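Local coordinates for 6-phosphogluconate dehydrogenase, NAD-binding (Mycolicibacterium smegmatis MC2 155, PDB 6SMT), which probably reduces imines to amines with S-enantioselectivity, drawing on NADPH as the bound hydride-donating cofactor, at residues B[232-245]-B[275-288]. Numbering follows the deposited sequence.
Sequences DRHSDASASVSSVA and TVAAGHGDDEISRI. With NDP (NADPH dihydro-nicotinamide-adenine-dinucleotide phosphate), chain F.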
loop_
_atom_site.group_PDB
_atom_site.type_symbol
_atom_site.label_atom_id
_atom_site.label_comp_id
_atom_site.label_asym_id
_atom_site.label_seq_id
_atom_site.Cartn_x
_atom_site.Cartn_y
_atom_site.Cartn_z
ATOM N N ASP B 232 5.978 -18.680 -11.524
ATOM C CA ASP B 232 6.987 -18.131 -12.440
ATOM C C ASP B 232 6.324 -17.827 -13.773
ATOM O O ASP B 232 6.822 -18.251 -14.804
ATOM C CB ASP B 232 8.162 -19.099 -12.678
ATOM C CG ASP B 232 9.398 -18.436 -13.284
ATOM O OD1 ASP B 232 9.508 -17.199 -13.203
ATOM O OD2 ASP B 232 10.238 -19.174 -13.878
ATOM N N ARG B 233 5.195 -17.112 -13.767
ATOM C CA ARG B 233 4.353 -16.898 -14.945
ATOM C C ARG B 233 4.164 -15.373 -15.059
ATOM O O ARG B 233 3.293 -14.853 -14.353
ATOM C CB ARG B 233 2.997 -17.603 -14.842
ATOM C CG ARG B 233 2.187 -17.434 -16.104
ATOM C CD ARG B 233 0.797 -17.947 -15.966
ATOM N NE ARG B 233 -0.060 -17.086 -15.183
ATOM C CZ ARG B 233 -0.748 -16.065 -15.662
ATOM N NH1 ARG B 233 -0.760 -15.733 -16.979
ATOM N NH2 ARG B 233 -1.529 -15.454 -14.811
ATOM N N HIS B 234 4.952 -14.722 -15.907
ATOM C CA HIS B 234 4.950 -13.250 -16.049
ATOM C C HIS B 234 4.455 -12.829 -17.423
ATOM O O HIS B 234 4.533 -11.642 -17.723
ATOM C CB HIS B 234 6.324 -12.720 -15.689
ATOM C CG HIS B 234 6.760 -13.169 -14.326
ATOM N ND1 HIS B 234 6.247 -12.652 -13.200
ATOM C CD2 HIS B 234 7.596 -14.161 -13.957
ATOM C CE1 HIS B 234 6.811 -13.221 -12.152
ATOM N NE2 HIS B 234 7.639 -14.169 -12.575
ATOM N N SER B 235 3.970 -13.748 -18.234
ATOM C CA SER B 235 3.480 -13.442 -19.581
ATOM C C SER B 235 1.988 -13.098 -19.625
ATOM O O SER B 235 1.325 -13.063 -18.592
ATOM C CB SER B 235 3.769 -14.683 -20.459
ATOM O OG SER B 235 3.320 -15.847 -19.760
ATOM N N ASP B 236 1.462 -12.766 -20.815
ATOM C CA ASP B 236 0.034 -12.387 -21.001
ATOM C C ASP B 236 -0.324 -11.278 -19.995
ATOM O O ASP B 236 -1.297 -11.370 -19.301
ATOM C CB ASP B 236 -0.889 -13.580 -20.861
ATOM C CG ASP B 236 -0.568 -14.656 -21.928
ATOM O OD1 ASP B 236 -0.477 -14.279 -23.097
ATOM O OD2 ASP B 236 -0.323 -15.868 -21.565
ATOM N N ALA B 237 0.472 -10.205 -20.046
ATOM C CA ALA B 237 0.305 -9.075 -19.124
ATOM C C ALA B 237 -0.949 -8.277 -19.414
ATOM O O ALA B 237 -1.222 -8.048 -20.607
ATOM C CB ALA B 237 1.462 -8.114 -19.233
ATOM N N SER B 238 -1.641 -7.874 -18.389
ATOM C CA SER B 238 -2.690 -6.824 -18.543
ATOM C C SER B 238 -2.099 -5.461 -18.163
ATOM O O SER B 238 -2.826 -4.458 -18.373
ATOM C CB SER B 238 -3.899 -7.078 -17.706
ATOM O OG SER B 238 -3.582 -7.033 -16.309
ATOM N N ALA B 239 -0.953 -5.415 -17.523
ATOM C CA ALA B 239 -0.271 -4.125 -17.227
ATOM C C ALA B 239 1.245 -4.436 -17.284
ATOM O O ALA B 239 1.762 -5.156 -16.406
ATOM C CB ALA B 239 -0.661 -3.589 -15.885
ATOM N N SER B 240 1.895 -3.873 -18.269
ATOM C CA SER B 240 3.285 -4.273 -18.570
ATOM C C SER B 240 4.299 -3.441 -17.785
ATOM O O SER B 240 4.085 -2.258 -17.373
ATOM C CB SER B 240 3.603 -4.195 -19.981
ATOM O OG SER B 240 3.746 -2.824 -20.414
ATOM N N VAL B 241 5.480 -4.035 -17.585
ATOM C CA VAL B 241 6.625 -3.330 -17.021
ATOM C C VAL B 241 7.005 -2.090 -17.821
ATOM O O VAL B 241 7.327 -1.039 -17.227
ATOM C CB VAL B 241 7.808 -4.310 -16.924
ATOM C CG1 VAL B 241 9.077 -3.651 -16.525
ATOM C CG2 VAL B 241 7.411 -5.462 -15.988
ATOM N N SER B 242 6.991 -2.178 -19.161
ATOM C CA SER B 242 7.322 -1.028 -20.029
ATOM C C SER B 242 6.345 0.131 -19.738
ATOM O O SER B 242 6.743 1.286 -19.667
ATOM C CB SER B 242 7.330 -1.405 -21.453
ATOM O OG SER B 242 6.068 -1.897 -21.926
ATOM N N SER B 243 5.079 -0.179 -19.493
ATOM C CA SER B 243 4.112 0.881 -19.203
ATOM C C SER B 243 4.449 1.575 -17.896
ATOM O O SER B 243 4.399 2.818 -17.793
ATOM C CB SER B 243 2.682 0.272 -19.236
ATOM O OG SER B 243 1.714 1.332 -19.118
ATOM N N VAL B 244 4.739 0.806 -16.838
ATOM C CA VAL B 244 5.076 1.454 -15.552
ATOM C C VAL B 244 6.408 2.147 -15.635
ATOM O O VAL B 244 6.606 3.115 -14.923
ATOM C CB VAL B 244 4.910 0.545 -14.342
ATOM C CG1 VAL B 244 5.858 -0.491 -14.320
ATOM C CG2 VAL B 244 4.947 1.345 -13.048
ATOM N N ALA B 245 7.301 1.678 -16.510
ATOM C CA ALA B 245 8.568 2.431 -16.664
ATOM C C ALA B 245 8.315 3.859 -17.103
ATOM O O ALA B 245 9.023 4.815 -16.683
ATOM C CB ALA B 245 9.471 1.723 -17.655
ATOM N N THR B 275 14.378 -4.318 -14.949
ATOM C CA THR B 275 13.564 -5.353 -15.529
ATOM C C THR B 275 13.432 -5.146 -17.056
ATOM O O THR B 275 13.452 -6.116 -17.810
ATOM C CB THR B 275 12.182 -5.314 -14.854
ATOM O OG1 THR B 275 12.330 -5.524 -13.443
ATOM C CG2 THR B 275 11.262 -6.403 -15.343
ATOM N N VAL B 276 13.257 -3.917 -17.491
ATOM C CA VAL B 276 13.245 -3.568 -18.931
ATOM C C VAL B 276 14.594 -3.997 -19.516
ATOM O O VAL B 276 14.605 -4.652 -20.600
ATOM C CB VAL B 276 12.976 -2.081 -19.134
ATOM C CG1 VAL B 276 13.161 -1.674 -20.606
ATOM C CG2 VAL B 276 11.570 -1.766 -18.663
ATOM N N ALA B 277 15.668 -3.605 -18.855
ATOM C CA ALA B 277 17.028 -3.860 -19.417
ATOM C C ALA B 277 17.271 -5.356 -19.507
ATOM O O ALA B 277 18.076 -5.771 -20.443
ATOM C CB ALA B 277 18.037 -3.131 -18.609
ATOM N N ALA B 278 16.668 -6.189 -18.685
ATOM C CA ALA B 278 16.790 -7.650 -18.671
ATOM C C ALA B 278 15.956 -8.273 -19.780
ATOM O O ALA B 278 15.962 -9.502 -19.878
ATOM C CB ALA B 278 16.432 -8.185 -17.346
ATOM N N GLY B 279 15.228 -7.491 -20.534
ATOM C CA GLY B 279 14.406 -7.890 -21.689
ATOM C C GLY B 279 12.981 -8.291 -21.348
ATOM O O GLY B 279 12.307 -8.930 -22.158
ATOM N N HIS B 280 12.488 -7.841 -20.202
ATOM C CA HIS B 280 11.188 -8.238 -19.660
ATOM C C HIS B 280 10.214 -7.054 -19.697
ATOM O O HIS B 280 9.198 -7.152 -18.960
ATOM C CB HIS B 280 11.307 -8.823 -18.252
ATOM C CG HIS B 280 12.156 -10.018 -18.195
ATOM N ND1 HIS B 280 11.915 -11.066 -19.042
ATOM C CD2 HIS B 280 13.216 -10.316 -17.406
ATOM C CE1 HIS B 280 12.838 -12.023 -18.778
ATOM N NE2 HIS B 280 13.648 -11.592 -17.766
ATOM N N GLY B 281 10.384 -6.057 -20.569
ATOM C CA GLY B 281 9.430 -4.952 -20.640
ATOM C C GLY B 281 8.026 -5.396 -20.959
ATOM O O GLY B 281 7.059 -4.693 -20.536
ATOM N N ASP B 282 7.793 -6.466 -21.712
ATOM C CA ASP B 282 6.428 -6.853 -22.057
ATOM C C ASP B 282 5.793 -7.663 -20.949
ATOM O O ASP B 282 4.559 -7.920 -21.069
ATOM C CB ASP B 282 6.382 -7.774 -23.287
ATOM C CG ASP B 282 6.946 -7.208 -24.547
ATOM O OD1 ASP B 282 6.970 -5.994 -24.676
ATOM O OD2 ASP B 282 7.342 -8.065 -25.413
ATOM N N ASP B 283 6.516 -8.057 -19.916
ATOM C CA ASP B 283 5.952 -8.922 -18.879
ATOM C C ASP B 283 5.060 -8.126 -17.904
ATOM O O ASP B 283 5.069 -6.867 -17.924
ATOM C CB ASP B 283 7.060 -9.546 -18.050
ATOM C CG ASP B 283 7.782 -10.699 -18.701
ATOM O OD1 ASP B 283 7.351 -11.095 -19.781
ATOM O OD2 ASP B 283 8.734 -11.174 -18.069
ATOM N N GLU B 284 4.224 -8.868 -17.191
ATOM C CA GLU B 284 3.434 -8.307 -16.086
ATOM C C GLU B 284 4.363 -7.730 -15.021
ATOM O O GLU B 284 5.489 -8.198 -14.774
ATOM C CB GLU B 284 2.506 -9.423 -15.589
ATOM C CG GLU B 284 1.477 -8.978 -14.562
ATOM C CD GLU B 284 0.297 -8.167 -14.987
ATOM O OE1 GLU B 284 0.092 -8.026 -16.158
ATOM O OE2 GLU B 284 -0.435 -7.761 -14.057
ATOM N N ILE B 285 3.821 -6.791 -14.241
ATOM C CA ILE B 285 4.552 -6.119 -13.169
ATOM C C ILE B 285 4.954 -7.066 -12.065
ATOM O O ILE B 285 5.841 -6.720 -11.262
ATOM C CB ILE B 285 3.736 -4.829 -12.762
ATOM C CG1 ILE B 285 2.296 -5.121 -12.454
ATOM C CG2 ILE B 285 3.787 -3.739 -13.859
ATOM C CD1 ILE B 285 2.154 -5.834 -11.173
ATOM N N SER B 286 4.472 -8.310 -11.998
ATOM C CA SER B 286 4.942 -9.388 -11.121
ATOM C C SER B 286 6.429 -9.707 -11.298
ATOM O O SER B 286 7.095 -10.159 -10.406
ATOM C CB SER B 286 4.100 -10.617 -11.344
ATOM O OG SER B 286 4.106 -10.957 -12.735
ATOM N N ARG B 287 7.013 -9.397 -12.437
ATOM C CA ARG B 287 8.433 -9.668 -12.690
ATOM C C ARG B 287 9.321 -8.679 -11.972
ATOM O O ARG B 287 10.496 -8.977 -11.780
ATOM C CB ARG B 287 8.660 -9.500 -14.189
ATOM C CG ARG B 287 10.067 -9.736 -14.681
ATOM C CD ARG B 287 10.498 -11.137 -14.617
ATOM N NE ARG B 287 10.038 -11.889 -15.753
ATOM C CZ ARG B 287 10.404 -13.143 -16.070
ATOM N NH1 ARG B 287 11.153 -13.858 -15.232
ATOM N NH2 ARG B 287 9.933 -13.671 -17.194
ATOM N N ILE B 288 8.861 -7.479 -11.636
ATOM C CA ILE B 288 9.767 -6.357 -11.216
ATOM C C ILE B 288 10.595 -6.780 -10.008
ATOM O O ILE B 288 11.797 -6.414 -9.917
ATOM C CB ILE B 288 8.964 -5.073 -10.984
ATOM C CG1 ILE B 288 8.401 -4.519 -12.300
ATOM C CG2 ILE B 288 9.830 -3.986 -10.295
ATOM C CD1 ILE B 288 7.251 -3.512 -12.073
HETATM P PA NDP F . 0.539 0.679 -22.453
HETATM O O1A NDP F . 0.601 1.737 -21.442
HETATM O O2A NDP F . 1.547 -0.417 -22.454
HETATM O O5B NDP F . 0.557 1.361 -23.860
HETATM C C5B NDP F . 0.567 0.524 -25.069
HETATM C C4B NDP F . -0.192 1.211 -26.162
HETATM O O4B NDP F . 0.443 2.481 -26.503
HETATM C C3B NDP F . -0.213 0.381 -27.466
HETATM O O3B NDP F . -1.427 0.648 -28.148
HETATM C C2B NDP F . 0.985 0.963 -28.202
HETATM O O2B NDP F . 1.009 0.758 -29.587
HETATM C C1B NDP F . 0.747 2.431 -27.879
HETATM N N9A NDP F . 1.875 3.302 -28.146
HETATM C C8A NDP F . 3.093 3.332 -27.491
HETATM N N7A NDP F . 3.923 4.229 -28.012
HETATM C C5A NDP F . 3.264 4.728 -29.103
HETATM C C6A NDP F . 3.575 5.684 -30.106
HETATM N N6A NDP F . 4.725 6.371 -30.115
HETATM N N1A NDP F . 2.674 5.910 -31.070
HETATM C C2A NDP F . 1.512 5.242 -31.059
HETATM N N3A NDP F . 1.078 4.380 -30.144
HETATM C C4A NDP F . 1.989 4.152 -29.210
HETATM O O3 NDP F . -0.911 -0.035 -22.539
HETATM P PN NDP F . -2.178 -0.208 -21.618
HETATM O O1N NDP F . -3.276 -0.608 -22.515
HETATM O O2N NDP F . -1.786 -1.093 -20.503
HETATM O O5D NDP F . -2.412 1.196 -20.970
HETATM C C5D NDP F . -2.802 2.342 -21.782
HETATM C C4D NDP F . -2.942 3.525 -20.862
HETATM O O4D NDP F . -3.995 3.229 -19.895
HETATM C C3D NDP F . -1.701 3.867 -20.050
HETATM O O3D NDP F . -1.467 5.276 -20.042
HETATM C C2D NDP F . -1.982 3.277 -18.687
HETATM O O2D NDP F . -1.341 3.944 -17.605
HETATM C C1D NDP F . -3.507 3.447 -18.606
HETATM N N1N NDP F . -4.119 2.472 -17.678
HETATM C C2N NDP F . -3.915 1.128 -17.846
HETATM C C3N NDP F . -4.440 0.215 -16.970
HETATM C C7N NDP F . -4.180 -1.213 -17.134
HETATM O O7N NDP F . -4.661 -1.958 -16.237
HETATM N N7N NDP F . -3.545 -1.760 -18.154
HETATM C C4N NDP F . -5.185 0.695 -15.799
HETATM C C5N NDP F . -5.406 2.090 -15.746
HETATM C C6N NDP F . -4.901 2.918 -16.644
HETATM P P2B NDP F . 1.603 -0.680 -30.117
HETATM O O1X NDP F . 0.529 -1.729 -29.861
HETATM O O2X NDP F . 1.843 -0.422 -31.552
HETATM O O3X NDP F . 2.883 -0.970 -29.339
HETATM O O HOH W 1 9.179 -16.814 -16.441
HETATM O O HOH W 2 11.634 -16.666 -15.612
HETATM O O HOH W 3 3.021 -10.094 -21.648
HETATM O O HOH W 4 7.274 -3.675 -23.855
#
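A chi1 of -172° sets E284 CG opposite its backbone N, and with the chain bent at chi2 the carboxylate curls back to the 237-239 loop; H234, its CG beside the backbone N (chi1 -55°), turns its ring onto 286-287. OE1 of E284 takes two amides: S238 N at 2.8 Å, nearly along the C-O axis, and A239 N at 3.1 Å, on the syn side but out of the carboxylate plane. At the ring edge H234 ND1 and S286 OG share a hydrogen bond of 2.8 Å, while H234 O accepts from E284 N. The R287 guanidinium lies between two imidazoles, H234 CD2 over one face (3.7 Å to CZ) and H280 over the other, the guanidinium plane 34° from the H234 ring; NE and NH2 both hold D283 OD2. Beyond, V241 N and S242 N hydrogen-bond to D283 O and G281 O respectively, and V241 CG1 packs on T275 CG2 (3.7 Å). S240 OG N-caps helix 241-257. S238 O accepts from the nicotinamide amide N7N (2.8 Å), and S243 OG donates to phosphate oxygen O1A. E284 thus probably steadies, from the second shell, the loop whose carbonyl holds the nicotinamide amide of an NADPH also hydrogen-bonded by the second subunit.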